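PDB 3G98: alanyl-tRNA synthetase from Aquifex aeolicus, which attaches alanine to its tRNA, the fragment here being the C-Ala domain, which brings together the enzyme's editing and aminoacylation functions on one tRNA. Local coordinates for residues M1-V6 and T10-V15. Residues are numbered along the deposited sequence; the frame is centred on the assembly and turned at random.
Sequences MKEENV and TLHYGV
K2 and Y13 share two backbone hydrogen bonds, K2 N to Y13 O at 2.7 Å and Y13 N to K2 O at 3.0 Å, and E4 and L11 repeat the pattern two residues along, beyond the non-hydrogen-bonded pair E3–H12. Antiparallel strands of a β-hairpin thus satisfy the N-H and C=O of both hydrogen-bonded pairs. In the non-hydrogen-bonded pair N5–T10 the side chains supply the link: the T10 hydroxyl donates from OG1 to N5 OD1 at 2.6 Å, nearly in line with the amide C=O. With an alanine at T10, N5 OD1 would probably lose this partner and the amide would be freer to turn, while E3 would lose its contact with the methyl CG2. On that same face, E3 lays its carboxylate beside the H12 ring, planes 62° apart, with OE1 at the ring edge 3.6 Å from CE1. A water joins H12 ND1, 2.7 Å away, to K2 O through a weak second bond; H12 NE2 has a weak hydrogen bond to D38. On the other face of the sheet, chi1 of 70° leans the Y13 ring toward strand 2-6, where K2 CB sits over one face in a CH-pi contact, 4.0 Å from the ring centroid. Another water bridges Y13 OH and E4 OE1, a carboxylate oxygen also salt-bridged to K106. Y13 packs on V102 and K106 of helix 98-110, and V6 on L109; strand 2-6 ends the sheet, and strand 9-17 pairs in parallel with strand 38-46 on its other side.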
loop_
_atom_site.group_PDB
_atom_site.type_symbol
_atom_site.label_atom_id
_atom_site.label_comp_id
_atom_site.label_asym_id
_atom_site.label_seq_id
_atom_site.Cartn_x
_atom_site.Cartn_y
_atom_site.Cartn_z
ATOM N N MET A 1 -0.520 7.883 10.386
ATOM C CA MET A 1 0.434 7.037 9.607
ATOM C C MET A 1 1.897 7.468 9.737
ATOM O O MET A 1 2.196 8.588 10.151
ATOM C CB MET A 1 0.027 6.984 8.136
ATOM C CG MET A 1 -0.273 8.326 7.516
ATOM S SD MET A 1 -0.816 8.102 5.814
ATOM C CE MET A 1 0.721 7.616 5.042
ATOM N N LYS A 2 2.794 6.560 9.362
ATOM C CA LYS A 2 4.235 6.702 9.570
ATOM C C LYS A 2 5.020 6.965 8.283
ATOM O O LYS A 2 4.550 6.703 7.180
ATOM C CB LYS A 2 4.794 5.421 10.205
ATOM C CG LYS A 2 4.695 5.349 11.725
ATOM C CD LYS A 2 3.261 5.208 12.205
ATOM C CE LYS A 2 3.205 4.749 13.657
ATOM N NZ LYS A 2 3.730 5.769 14.605
ATOM N N GLU A 3 6.242 7.450 8.442
ATOM C CA GLU A 3 7.140 7.643 7.316
ATOM C C GLU A 3 8.496 7.027 7.631
ATOM O O GLU A 3 9.054 7.246 8.707
ATOM C CB GLU A 3 7.302 9.133 7.003
ATOM C CG GLU A 3 8.414 9.424 6.009
ATOM C CD GLU A 3 8.537 10.895 5.671
ATOM O OE1 GLU A 3 7.594 11.658 5.967
ATOM O OE2 GLU A 3 9.580 11.287 5.106
ATOM N N GLU A 4 9.016 6.257 6.685
ATOM C CA GLU A 4 10.297 5.584 6.844
ATOM C C GLU A 4 11.004 5.408 5.507
ATOM O O GLU A 4 10.416 4.911 4.549
ATOM C CB GLU A 4 10.080 4.208 7.473
ATOM C CG GLU A 4 11.350 3.376 7.571
ATOM C CD GLU A 4 11.130 2.040 8.256
ATOM O OE1 GLU A 4 10.065 1.851 8.887
ATOM O OE2 GLU A 4 12.029 1.181 8.163
ATOM N N ASN A 5 12.271 5.806 5.432
ATOM C CA ASN A 5 13.043 5.520 4.232
ATOM C C ASN A 5 13.457 4.056 4.192
ATOM O O ASN A 5 13.923 3.506 5.191
ATOM C CB ASN A 5 14.260 6.444 4.127
ATOM C CG ASN A 5 13.864 7.883 3.877
ATOM O OD1 ASN A 5 12.877 8.153 3.189
ATOM N ND2 ASN A 5 14.613 8.815 4.453
ATOM N N VAL A 6 13.254 3.424 3.041
ATOM C CA VAL A 6 13.641 2.032 2.832
ATOM C C VAL A 6 14.346 1.917 1.492
ATOM O O VAL A 6 13.740 2.119 0.434
ATOM C CB VAL A 6 12.433 1.067 2.847
ATOM C CG1 VAL A 6 12.907 -0.374 2.709
ATOM C CG2 VAL A 6 11.606 1.246 4.110
ATOM N N THR A 10 10.940 6.350 -0.060
ATOM C CA THR A 10 10.310 6.822 1.175
ATOM C C THR A 10 8.939 6.158 1.322
ATOM O O THR A 10 8.033 6.377 0.506
ATOM C CB THR A 10 10.146 8.362 1.213
ATOM O OG1 THR A 10 11.432 8.992 1.158
ATOM C CG2 THR A 10 9.440 8.804 2.492
ATOM N N LEU A 11 8.798 5.335 2.355
ATOM C CA LEU A 11 7.555 4.606 2.594
ATOM C C LEU A 11 6.637 5.349 3.556
ATOM O O LEU A 11 7.046 5.719 4.654
ATOM C CB LEU A 11 7.842 3.198 3.126
ATOM C CG LEU A 11 6.606 2.359 3.473
ATOM C CD1 LEU A 11 5.763 2.089 2.238
ATOM C CD2 LEU A 11 7.015 1.042 4.139
ATOM N N HIS A 12 5.402 5.585 3.117
ATOM C CA HIS A 12 4.355 6.151 3.964
ATOM C C HIS A 12 3.294 5.076 4.183
ATOM O O HIS A 12 2.744 4.514 3.222
ATOM C CB HIS A 12 3.715 7.380 3.304
ATOM C CG HIS A 12 4.703 8.425 2.894
ATOM N ND1 HIS A 12 5.156 9.400 3.758
ATOM C CD2 HIS A 12 5.336 8.642 1.716
ATOM C CE1 HIS A 12 6.027 10.172 3.129
ATOM N NE2 HIS A 12 6.153 9.734 1.889
ATOM N N TYR A 13 2.995 4.774 5.436
ATOM C CA TYR A 13 2.063 3.691 5.696
ATOM C C TYR A 13 1.232 3.882 6.939
ATOM O O TYR A 13 1.638 4.554 7.892
ATOM C CB TYR A 13 2.788 2.338 5.736
ATOM C CG TYR A 13 3.678 2.165 6.948
ATOM C CD1 TYR A 13 3.186 1.590 8.113
ATOM C CD2 TYR A 13 5.005 2.592 6.931
ATOM C CE1 TYR A 13 3.994 1.436 9.237
ATOM C CE2 TYR A 13 5.823 2.442 8.047
ATOM C CZ TYR A 13 5.309 1.863 9.194
ATOM O OH TYR A 13 6.108 1.711 10.306
ATOM N N GLY A 14 0.059 3.266 6.929
ATOM C CA GLY A 14 -0.809 3.322 8.091
ATOM C C GLY A 14 -2.133 2.660 7.818
ATOM O O GLY A 14 -2.536 2.504 6.665
ATOM N N VAL A 15 -2.818 2.257 8.877
ATOM C CA VAL A 15 -4.146 1.684 8.715
ATOM C C VAL A 15 -5.129 2.542 9.494
ATOM O O VAL A 15 -4.853 2.941 10.630
ATOM C CB VAL A 15 -4.199 0.204 9.197
ATOM C CG1 VAL A 15 -3.563 0.065 10.569
ATOM C CG2 VAL A 15 -5.624 -0.302 9.202
HETATM O O HOH W 1 3.907 9.176 6.090
HETATM O O HOH W 2 8.264 2.935 10.514
#